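Side-chain contacts in pyrethroid hydrolase (Sphingobium faniae, PDB 5Y5R), which hydrolyses the ester bond of pyrethroid pesticides such as cypermethrin and permethrin: residues 7-12 / 59-64; 52-57 / 80-85; 17-22 / 73-78; 21-26 / 33-38. One frame throughout, in Å; residues are numbered along the deposited sequence.

Interaction 1: 7-12 / 59-64; sequences ILIHGA and RPVADI. With 8NL ((2-methyl-3-phenyl-phenyl)methyl (1~{S})-3-[(~{E})-2-chloranyl-3,3,3-tris(fluoranyl)prop-1-enyl]-2,2-dimethyl-cyclopropane-1-carboxylate), chain G.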
# COMPACT_ATOMS: atom_id res chain seq x y z
N ILE A 7 9.43 5.39 -3.76
CA ILE A 7 8.96 5.44 -2.38
C ILE A 7 7.97 4.28 -2.19
O ILE A 7 6.98 4.20 -2.92
CB ILE A 7 8.31 6.80 -2.05
CG1 ILE A 7 9.29 7.95 -2.31
CG2 ILE A 7 7.73 6.81 -0.60
CD1 ILE A 7 8.69 9.33 -2.24
N LEU A 8 8.32 3.34 -1.30
CA LEU A 8 7.50 2.17 -0.98
C LEU A 8 6.76 2.44 0.32
O LEU A 8 7.40 2.65 1.37
CB LEU A 8 8.33 0.90 -0.81
CG LEU A 8 9.48 0.68 -1.81
CD1 LEU A 8 10.28 -0.55 -1.48
CD2 LEU A 8 8.91 0.68 -3.24
N ILE A 9 5.43 2.39 0.27
CA ILE A 9 4.59 2.74 1.41
C ILE A 9 3.85 1.50 1.91
O ILE A 9 3.12 0.86 1.16
CB ILE A 9 3.63 3.87 1.05
CG1 ILE A 9 4.44 5.13 0.73
CG2 ILE A 9 2.63 4.08 2.19
CD1 ILE A 9 3.70 6.23 0.02
N HIS A 10 4.04 1.19 3.20
CA HIS A 10 3.46 0.03 3.86
C HIS A 10 1.95 0.20 4.03
O HIS A 10 1.40 1.30 3.89
CB HIS A 10 4.09 -0.17 5.24
CG HIS A 10 3.80 0.96 6.19
ND1 HIS A 10 2.55 1.17 6.75
CD2 HIS A 10 4.60 1.95 6.68
CE1 HIS A 10 2.60 2.23 7.55
NE2 HIS A 10 3.83 2.73 7.52
N GLY A 11 1.28 -0.91 4.34
CA GLY A 11 -0.15 -0.95 4.65
C GLY A 11 -0.49 -1.02 6.14
O GLY A 11 0.34 -0.76 7.01
N ALA A 12 -1.73 -1.44 6.44
CA ALA A 12 -2.19 -1.37 7.83
C ALA A 12 -1.34 -2.22 8.79
O ALA A 12 -0.96 -3.35 8.48
CB ALA A 12 -3.65 -1.83 7.94
N ARG A 59 2.43 12.71 5.61
CA ARG A 59 3.41 13.79 5.59
C ARG A 59 4.86 13.30 5.53
O ARG A 59 5.69 13.95 4.89
CB ARG A 59 3.19 14.71 6.80
CG ARG A 59 4.00 16.01 6.79
CD ARG A 59 3.27 17.10 7.58
NE ARG A 59 3.18 16.88 9.02
CZ ARG A 59 2.24 17.44 9.79
NH1 ARG A 59 1.29 18.20 9.23
NH2 ARG A 59 2.22 17.21 11.10
N PRO A 60 5.20 12.14 6.11
CA PRO A 60 6.56 11.63 5.88
C PRO A 60 6.90 11.40 4.41
O PRO A 60 8.08 11.48 4.06
CB PRO A 60 6.58 10.32 6.68
CG PRO A 60 5.61 10.55 7.77
CD PRO A 60 4.55 11.44 7.23
N VAL A 61 5.93 11.08 3.55
CA VAL A 61 6.23 10.94 2.13
C VAL A 61 6.31 12.29 1.46
O VAL A 61 7.23 12.55 0.67
CB VAL A 61 5.18 10.06 1.46
CG1 VAL A 61 5.37 10.07 -0.07
CG2 VAL A 61 5.24 8.66 2.05
N ALA A 62 5.40 13.20 1.80
CA ALA A 62 5.44 14.54 1.22
C ALA A 62 6.79 15.18 1.50
O ALA A 62 7.35 15.87 0.65
CB ALA A 62 4.30 15.40 1.76
N ASP A 63 7.34 14.92 2.70
CA ASP A 63 8.69 15.36 3.04
C ASP A 63 9.73 14.79 2.07
O ASP A 63 10.61 15.52 1.61
CB ASP A 63 9.05 14.94 4.46
CG ASP A 63 8.13 15.53 5.53
OD1 ASP A 63 7.46 16.56 5.29
OD2 ASP A 63 8.10 14.95 6.64
N ILE A 64 9.65 13.49 1.77
CA ILE A 64 10.65 12.88 0.90
C ILE A 64 10.53 13.46 -0.50
O ILE A 64 11.52 13.90 -1.10
CB ILE A 64 10.50 11.34 0.85
CG1 ILE A 64 10.93 10.69 2.17
CG2 ILE A 64 11.40 10.75 -0.29
CD1 ILE A 64 10.65 9.21 2.19
C 8NL G . -2.25 -6.24 8.84
C8 8NL G . 0.41 -8.04 11.32
C9 8NL G . 0.32 -8.36 12.67
C10 8NL G . -0.81 -9.02 13.15
C11 8NL G . -1.80 -9.34 12.22
C12 8NL G . -1.68 -9.00 10.87
C13 8NL G . -1.49 -5.63 5.96
O 8NL G . -2.91 -5.79 5.71
CL 8NL G . -10.02 -5.13 6.04
C21 8NL G . -8.29 -4.78 5.95
C22 8NL G . -7.54 -4.65 7.26
F2 8NL G . -6.81 -5.74 7.42
F1 8NL G . -6.78 -3.58 7.31
F 8NL G . -8.44 -4.56 8.22
C20 8NL G . -7.69 -4.70 4.76
C16 8NL G . -6.21 -4.37 4.65
C17 8NL G . -5.82 -4.69 3.21
C18 8NL G . -5.83 -3.21 2.85
C19 8NL G . -6.87 -5.54 2.46
C15 8NL G . -5.11 -5.39 4.40
C14 8NL G . -3.78 -4.86 4.93
O1 8NL G . -3.47 -3.68 4.76
C2 8NL G . -0.79 -6.65 6.86
C3 8NL G . 0.30 -7.31 6.30
C4 8NL G . 1.04 -8.26 7.00
C5 8NL G . 0.72 -8.55 8.33
C6 8NL G . -0.35 -7.92 8.95
C1 8NL G . -1.10 -6.96 8.21
C7 8NL G . -0.57 -8.33 10.39
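I7 and I9 of strand 3-9 meet V61 and I64 of helix 59-67, methyl against methyl. The strand and helix segments run antiparallel, at 177°, and their axes come within 10.4 Å. I7 has the larger share on the strand side and can be followed outward. Its CB points toward the helix and splits into two branches. The short branch, CG2, lies 4.1 Å from V61 CG1. On the long branch, CG1 passes 4.0 Å from I64 CG2. The tip, CD1, goes further. It sits 3.6 Å from I64 CG2 and also touches V61 CG1. CG1 lies anti to the carbonyl carbon (chi1 -57°) and the chain then runs extended, which carries CD1 into the notch between the two helix residues. The side chains of I7 and I64 lie alongside, running in opposite senses. I9 and V61 instead meet tip to tip, with I9 CD1 3.5 Å from V61 CG2. With an alanine here in place of I7, I64 CG2 would probably lose its nearest neighbour on the strand, and a gap would open beside V61. I9 also packs on I84 and L87 of helix 80-90. Past the strand end, the chain leads to the bound pyrethroid. There A12 N donates to the ester carbonyl oxygen O1 of 8NL at 3.3 Å, consistent with an oxyanion-hole amide of an alpha/beta hydrolase. No hydrogen bond crosses between the two protein segments; what they share is aliphatic packing, which sets spacing and burial but no polar direction.

Interaction 2: 52-57 / 80-85; sequences VDMEHY and GGASIS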
# COMPACT_ATOMS: atom_id res chain seq x y z
N VAL A 52 -4.17 12.90 12.60
CA VAL A 52 -5.29 13.83 12.50
C VAL A 52 -6.09 13.61 11.23
O VAL A 52 -7.31 13.41 11.28
CB VAL A 52 -4.76 15.27 12.56
CG1 VAL A 52 -5.92 16.20 12.41
CG2 VAL A 52 -3.99 15.49 13.86
N ASP A 53 -5.43 13.58 10.08
CA ASP A 53 -6.10 13.41 8.80
C ASP A 53 -5.05 12.91 7.81
O ASP A 53 -3.92 12.59 8.20
CB ASP A 53 -6.82 14.70 8.37
CG ASP A 53 -5.88 15.89 8.19
OD1 ASP A 53 -4.65 15.71 8.24
OD2 ASP A 53 -6.39 17.02 7.98
N MSE A 54 -5.42 12.81 6.54
CA MSE A 54 -4.52 12.17 5.59
C MSE A 54 -3.29 13.00 5.28
O MSE A 54 -2.22 12.45 5.06
CB MSE A 54 -5.26 11.84 4.29
CG MSE A 54 -6.18 10.63 4.45
SE MSE A 54 -5.19 8.98 4.74
CE MSE A 54 -4.69 8.59 2.84
N GLU A 55 -3.47 14.31 5.20
CA GLU A 55 -2.33 15.19 5.01
C GLU A 55 -1.30 14.93 6.09
O GLU A 55 -0.09 14.90 5.82
CB GLU A 55 -2.76 16.67 5.06
CG GLU A 55 -1.60 17.67 4.80
CD GLU A 55 -0.64 17.83 5.98
OE1 GLU A 55 -1.10 17.63 7.13
OE2 GLU A 55 0.58 18.08 5.77
N HIS A 56 -1.78 14.70 7.32
CA HIS A 56 -0.91 14.37 8.45
C HIS A 56 -0.34 12.97 8.31
O HIS A 56 0.85 12.75 8.56
CB HIS A 56 -1.69 14.47 9.75
CG HIS A 56 -0.85 14.26 10.97
ND1 HIS A 56 -1.37 13.79 12.16
CD2 HIS A 56 0.47 14.47 11.19
CE1 HIS A 56 -0.41 13.72 13.06
NE2 HIS A 56 0.72 14.12 12.49
N TYR A 57 -1.20 11.99 7.99
CA TYR A 57 -0.78 10.60 7.85
C TYR A 57 0.32 10.47 6.79
O TYR A 57 1.29 9.72 6.99
CB TYR A 57 -1.99 9.72 7.46
CG TYR A 57 -1.81 8.22 7.63
CD1 TYR A 57 -1.46 7.67 8.86
CD2 TYR A 57 -2.08 7.33 6.58
CE1 TYR A 57 -1.30 6.33 9.02
CE2 TYR A 57 -1.93 5.95 6.76
CZ TYR A 57 -1.53 5.47 7.97
OH TYR A 57 -1.41 4.10 8.16
N GLY A 80 -2.04 0.88 1.87
CA GLY A 80 -1.14 1.93 1.43
C GLY A 80 -1.55 2.58 0.13
O GLY A 80 -1.08 3.69 -0.17
N GLY A 81 -2.38 1.92 -0.67
CA GLY A 81 -2.84 2.56 -1.90
C GLY A 81 -3.67 3.81 -1.65
O GLY A 81 -3.65 4.73 -2.46
N ALA A 82 -4.42 3.85 -0.53
CA ALA A 82 -5.18 5.05 -0.20
C ALA A 82 -4.25 6.25 -0.06
O ALA A 82 -4.59 7.37 -0.46
CB ALA A 82 -6.00 4.85 1.08
N SER A 83 -3.06 6.03 0.50
CA SER A 83 -2.08 7.11 0.66
C SER A 83 -1.51 7.58 -0.68
O SER A 83 -1.30 8.79 -0.88
CB SER A 83 -0.97 6.63 1.59
OG SER A 83 -1.50 6.45 2.90
N ILE A 84 -1.17 6.66 -1.59
CA ILE A 84 -0.52 7.10 -2.83
C ILE A 84 -1.52 7.84 -3.72
O ILE A 84 -1.12 8.68 -4.51
CB ILE A 84 0.15 5.95 -3.62
CG1 ILE A 84 -0.87 5.17 -4.45
CG2 ILE A 84 0.96 5.05 -2.73
CD1 ILE A 84 -0.22 4.23 -5.44
N SER A 85 -2.81 7.47 -3.65
CA SER A 85 -3.82 8.25 -4.35
C SER A 85 -3.96 9.65 -3.74
O SER A 85 -4.12 10.65 -4.44
CB SER A 85 -5.16 7.50 -4.30
OG SER A 85 -5.06 6.24 -4.94
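M54, a selenomethionine in this crystal, pushes its end methyl against the backbone of A82 and S83. This is the tight part of the contact. CE lies 3.5 Å from A82 O and 3.7 Å from S83 CA. The side chain is bent at both chi2 (-67°) and chi3 (-80°), which turns CE onto the helix surface. A82 CB is a looser neighbour, 4.3 Å from CE. Y57 adds one lighter touch: its CD2 is 3.8 Å from S83 OG, with the ring inclined to that oxygen. The phenol OH of Y57 finds its polar partners in H41 and Q174. The loose side is the approach to the helix and its far flank: V52 and D53, just before it, and E55 are exposed and take no part in the contact. D53 is the N-cap, and its OD1 accepts from H56 N at 3.2 Å. The H56 ring is fixed in turn by V52 N, which donates in the ring plane to ND1 at 3.0 Å. Helix 54-57 thus rests on the first turns of helix 80-90, where M54 also reaches W86. S83 packs on L38 and T58, while I84 points away from helix 54-57, to L98 and Y100 of strand 95-101.

Interaction 3: 17-22 / 73-78; sequences ACYDAV and ILLGHS. With 8NL ((2-methyl-3-phenyl-phenyl)methyl (1~{S})-3-[(~{E})-2-chloranyl-3,3,3-tris(fluoranyl)prop-1-enyl]-2,2-dimethyl-cyclopropane-1-carboxylate), chain G.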
# COMPACT_ATOMS: atom_id res chain seq x y z
N ALA A 17 10.07 -1.04 7.26
CA ALA A 17 11.02 -2.14 7.26
C ALA A 17 10.50 -3.42 6.61
O ALA A 17 11.31 -4.31 6.30
CB ALA A 17 11.46 -2.45 8.71
N CYS A 18 9.18 -3.55 6.41
CA CYS A 18 8.69 -4.76 5.75
C CYS A 18 9.21 -4.91 4.34
O CYS A 18 9.21 -6.02 3.82
CB CYS A 18 7.15 -4.80 5.70
SG CYS A 18 6.31 -3.65 4.57
N TYR A 19 9.69 -3.83 3.74
CA TYR A 19 10.26 -3.80 2.39
C TYR A 19 11.76 -4.09 2.35
O TYR A 19 12.37 -3.95 1.28
CB TYR A 19 9.98 -2.42 1.77
CG TYR A 19 8.52 -2.21 1.36
CD1 TYR A 19 8.00 -2.82 0.21
CD2 TYR A 19 7.68 -1.42 2.11
CE1 TYR A 19 6.63 -2.64 -0.17
CE2 TYR A 19 6.36 -1.22 1.73
CZ TYR A 19 5.84 -1.84 0.61
OH TYR A 19 4.51 -1.63 0.29
N ASP A 20 12.34 -4.55 3.47
CA ASP A 20 13.79 -4.71 3.57
C ASP A 20 14.36 -5.63 2.49
O ASP A 20 15.52 -5.47 2.09
CB ASP A 20 14.17 -5.24 4.95
CG ASP A 20 14.24 -4.15 5.98
OD1 ASP A 20 14.11 -2.95 5.61
OD2 ASP A 20 14.46 -4.49 7.16
N ALA A 21 13.58 -6.58 1.98
CA ALA A 21 14.16 -7.44 0.95
C ALA A 21 14.17 -6.79 -0.42
O ALA A 21 14.97 -7.16 -1.28
CB ALA A 21 13.39 -8.76 0.89
N VAL A 22 13.36 -5.76 -0.62
CA VAL A 22 13.21 -5.12 -1.91
C VAL A 22 14.12 -3.91 -2.08
O VAL A 22 14.58 -3.63 -3.19
CB VAL A 22 11.71 -4.76 -2.07
CG1 VAL A 22 11.44 -4.15 -3.40
CG2 VAL A 22 10.89 -6.03 -1.95
N ILE A 73 8.45 7.46 -8.01
CA ILE A 73 7.46 6.40 -8.12
C ILE A 73 6.92 6.15 -6.71
O ILE A 73 7.69 5.99 -5.75
CB ILE A 73 8.07 5.12 -8.71
CG1 ILE A 73 8.74 5.39 -10.06
CG2 ILE A 73 7.00 4.06 -8.87
CD1 ILE A 73 7.78 5.64 -11.24
N LEU A 74 5.60 6.13 -6.59
CA LEU A 74 4.93 5.84 -5.32
C LEU A 74 4.33 4.46 -5.42
O LEU A 74 3.59 4.16 -6.37
CB LEU A 74 3.84 6.86 -5.02
CG LEU A 74 4.24 8.32 -4.87
CD1 LEU A 74 3.08 9.09 -4.24
CD2 LEU A 74 5.53 8.38 -4.04
N LEU A 75 4.65 3.61 -4.44
CA LEU A 75 4.08 2.28 -4.33
C LEU A 75 3.34 2.18 -3.01
O LEU A 75 3.86 2.56 -1.95
CB LEU A 75 5.15 1.18 -4.41
CG LEU A 75 4.65 -0.27 -4.39
CD1 LEU A 75 5.60 -1.16 -5.22
CD2 LEU A 75 4.53 -0.86 -2.96
N GLY A 76 2.13 1.68 -3.08
CA GLY A 76 1.34 1.39 -1.90
C GLY A 76 1.06 -0.10 -1.83
O GLY A 76 0.77 -0.72 -2.85
N HIS A 77 1.15 -0.67 -0.63
CA HIS A 77 0.70 -2.04 -0.42
C HIS A 77 -0.60 -2.03 0.37
O HIS A 77 -0.75 -1.25 1.32
CB HIS A 77 1.75 -2.89 0.28
CG HIS A 77 1.24 -4.23 0.72
ND1 HIS A 77 1.06 -4.57 2.05
CD2 HIS A 77 0.87 -5.31 0.00
CE1 HIS A 77 0.61 -5.81 2.12
NE2 HIS A 77 0.46 -6.28 0.89
N SER A 78 -1.59 -2.79 -0.10
CA SER A 78 -2.90 -2.96 0.53
C SER A 78 -3.48 -1.59 0.87
O SER A 78 -3.68 -0.76 -0.02
CB SER A 78 -2.82 -3.83 1.78
OG SER A 78 -2.24 -3.12 2.86
C 8NL G . -2.25 -6.24 8.84
C8 8NL G . 0.41 -8.04 11.32
C9 8NL G . 0.32 -8.36 12.67
C10 8NL G . -0.81 -9.02 13.15
C11 8NL G . -1.80 -9.34 12.22
C12 8NL G . -1.68 -9.00 10.87
C13 8NL G . -1.49 -5.63 5.96
O 8NL G . -2.91 -5.79 5.71
CL 8NL G . -10.02 -5.13 6.04
C21 8NL G . -8.29 -4.78 5.95
C22 8NL G . -7.54 -4.65 7.26
F2 8NL G . -6.81 -5.74 7.42
F1 8NL G . -6.78 -3.58 7.31
F 8NL G . -8.44 -4.56 8.22
C20 8NL G . -7.69 -4.70 4.76
C16 8NL G . -6.21 -4.37 4.65
C17 8NL G . -5.82 -4.69 3.21
C18 8NL G . -5.83 -3.21 2.85
C19 8NL G . -6.87 -5.54 2.46
C15 8NL G . -5.11 -5.39 4.40
C14 8NL G . -3.78 -4.86 4.93
O1 8NL G . -3.47 -3.68 4.76
C2 8NL G . -0.79 -6.65 6.86
C3 8NL G . 0.30 -7.31 6.30
C4 8NL G . 1.04 -8.26 7.00
C5 8NL G . 0.72 -8.55 8.33
C6 8NL G . -0.35 -7.92 8.95
C1 8NL G . -1.10 -6.96 8.21
C7 8NL G . -0.57 -8.33 10.39
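The Y19 ring reaches H77 through its phenol oxygen, and OH comes 3.0 Å from H77 CB, close for carbon and oxygen. The approach is oblique to both rings. One face of the H77 imidazole carries S78 CB, 3.9 Å above the plane and over its centre. The H77 and Y233 rings pack edge-to-face. L75 comes obliquely to the Y19 ring, with CD2 3.3 Å from OH and 3.9 Å from CE1. H77 CG is anti to the backbone N (chi1 170°), which leads the imidazole away from Y19 and leaves CB to meet the phenol. The polar ends look outside the two segments: Y19 OH bonds to I9 O, and H77 NE2 to the backbone oxygen of H230, the probable charge-relay histidine. Strand 71-77 ends here in a sharp turn, where G76, S78 and G80 fit the GxSxG nucleophile elbow of alpha/beta hydrolases. The backbone of S78 is strained (phi 49°, psi -116°), as expected of the residue at the tip of such an elbow, so S78 is probably the nucleophile. Its OG faces the ester group of 8NL, 3.1 Å from carbon C14. The modelled distance of 2.3 Å from OG to O1 of 8NL is too short to be taken literally. H230 NE2 also bonds to this ligand.

Interaction 4: 21-26 / 33-38; sequences AVVPLL and VHAPDL
V23 of helix 23-28 meets V33 of strand 32-34, where their CA atoms are 6.1 Å apart. Just before it, V22 serves through its backbone: V22 O accepts from L26 N at 3.2 Å. The V22 side chain packs on P237 of helix 237-249. V23 lays both methyls beside V33. Its CG2 is 3.9 Å from V33 CG1, and its CG1 is 4.0 Å from the same methyl. V33 CG1 is therefore shared by the two branches. The two valines pass side by side, pointing opposite ways. CG2 of V23 also reaches A35 CB at 4.4 Å, a looser touch at the edge of the contact. This is the second half of a beta-alpha-beta crossover, in which strand 3-9, helix 23-28 and strand 32-34 follow in order and the two strands lie parallel as neighbours in the sheet. P24 then turns away from the strand. L25 leads outward too, onto E238 and A241 of helix 237-249. L26, one turn after V22, points back toward the strand, and its CB lies 3.7 Å from V33 CG2. V33 CG2 lies anti to the carbonyl carbon while CG1 lies anti to the backbone N (chi1 -177°), which spreads the methyls, one to L26 and one to V23. With a glycine in place of V33, both V23 and L26 would probably lose their main partner here, leaving a gap between helix and strand. H34 points the opposite way, onto I64 of helix 59-67.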
# COMPACT_ATOMS: atom_id res chain seq x y z
N ALA A 21 13.58 -6.58 1.98
CA ALA A 21 14.16 -7.44 0.95
C ALA A 21 14.17 -6.79 -0.42
O ALA A 21 14.97 -7.16 -1.28
CB ALA A 21 13.39 -8.76 0.89
N VAL A 22 13.36 -5.76 -0.62
CA VAL A 22 13.21 -5.12 -1.91
C VAL A 22 14.12 -3.91 -2.08
O VAL A 22 14.58 -3.63 -3.19
CB VAL A 22 11.71 -4.76 -2.07
CG1 VAL A 22 11.44 -4.15 -3.40
CG2 VAL A 22 10.89 -6.03 -1.95
N VAL A 23 14.40 -3.18 -1.00
CA VAL A 23 15.10 -1.90 -1.12
C VAL A 23 16.45 -2.02 -1.82
O VAL A 23 16.67 -1.34 -2.84
CB VAL A 23 15.23 -1.25 0.26
CG1 VAL A 23 16.23 -0.13 0.21
CG2 VAL A 23 13.85 -0.76 0.71
N PRO A 24 17.38 -2.87 -1.35
CA PRO A 24 18.67 -2.97 -2.05
C PRO A 24 18.55 -3.40 -3.50
O PRO A 24 19.37 -2.97 -4.33
CB PRO A 24 19.43 -4.00 -1.21
CG PRO A 24 18.36 -4.79 -0.50
CD PRO A 24 17.32 -3.78 -0.19
N LEU A 25 17.54 -4.23 -3.85
CA LEU A 25 17.43 -4.67 -5.24
C LEU A 25 17.11 -3.51 -6.17
O LEU A 25 17.69 -3.42 -7.27
CB LEU A 25 16.37 -5.76 -5.38
CG LEU A 25 16.70 -7.01 -4.56
CD1 LEU A 25 15.57 -8.01 -4.63
CD2 LEU A 25 18.03 -7.59 -4.96
N LEU A 26 16.21 -2.62 -5.77
CA LEU A 26 15.94 -1.42 -6.56
C LEU A 26 17.13 -0.45 -6.54
O LEU A 26 17.41 0.21 -7.55
CB LEU A 26 14.65 -0.74 -6.05
CG LEU A 26 13.34 -1.52 -6.22
CD1 LEU A 26 12.18 -0.89 -5.45
CD2 LEU A 26 12.96 -1.62 -7.66
N VAL A 33 15.96 4.80 -2.89
CA VAL A 33 14.78 4.08 -2.45
C VAL A 33 14.45 4.49 -1.02
O VAL A 33 15.34 4.61 -0.17
CB VAL A 33 14.98 2.56 -2.59
CG1 VAL A 33 13.72 1.82 -2.20
CG2 VAL A 33 15.37 2.23 -4.02
N HIS A 34 13.16 4.73 -0.77
CA HIS A 34 12.65 5.14 0.53
C HIS A 34 11.56 4.17 0.96
O HIS A 34 10.85 3.61 0.11
CB HIS A 34 12.10 6.57 0.45
CG HIS A 34 13.03 7.59 -0.14
ND1 HIS A 34 13.88 8.37 0.62
CD2 HIS A 34 13.26 7.94 -1.43
CE1 HIS A 34 14.58 9.17 -0.17
NE2 HIS A 34 14.22 8.93 -1.42
N ALA A 35 11.54 3.82 2.25
CA ALA A 35 10.45 3.03 2.83
C ALA A 35 10.10 3.60 4.21
O ALA A 35 10.40 3.00 5.24
CB ALA A 35 10.84 1.55 2.90
N PRO A 36 9.44 4.75 4.24
CA PRO A 36 9.21 5.45 5.51
C PRO A 36 8.07 4.86 6.31
O PRO A 36 7.20 4.17 5.79
CB PRO A 36 8.87 6.87 5.06
CG PRO A 36 8.21 6.66 3.69
CD PRO A 36 8.91 5.49 3.07
N ASP A 37 8.13 5.08 7.63
CA ASP A 37 6.97 4.91 8.49
C ASP A 37 5.96 6.04 8.25
O ASP A 37 6.31 7.22 8.32
CB ASP A 37 7.41 4.90 9.95
CG ASP A 37 8.22 3.66 10.34
OD1 ASP A 37 8.17 2.62 9.63
OD2 ASP A 37 8.95 3.76 11.35
N LEU A 38 4.70 5.69 7.99
CA LEU A 38 3.72 6.76 7.98
C LEU A 38 3.51 7.24 9.43
O LEU A 38 4.09 6.71 10.37
CB LEU A 38 2.42 6.31 7.29
CG LEU A 38 2.50 6.05 5.77
CD1 LEU A 38 1.14 5.71 5.12
CD2 LEU A 38 3.04 7.25 5.08

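All four contacts lie in the alpha/beta hydrolase fold, around the parallel sheet. Interactions 1, 3 and 4 use the neighbouring strands 32-34, 3-9 and 71-77. Interactions 3 and 4 are closest, with centres about 6 Å apart, and share A21 and V22. Interactions 2 and 4 are farthest apart, at about 18 Å between centres, yet L38 touches Y57 and S83. Along the chain, interaction 4 is nested within the loop closed by interaction 1, while interactions 1, 2 and 3 cross one another. Interaction 1 packs helix 59-67 on strand 3-9, interaction 4 packs helix 23-28 on the neighbouring edge strand, and interaction 2 joins helices 54-57 and 80-90. Interactions 1 and 3 both end at the bound pyrethroid, which links this core to the active site.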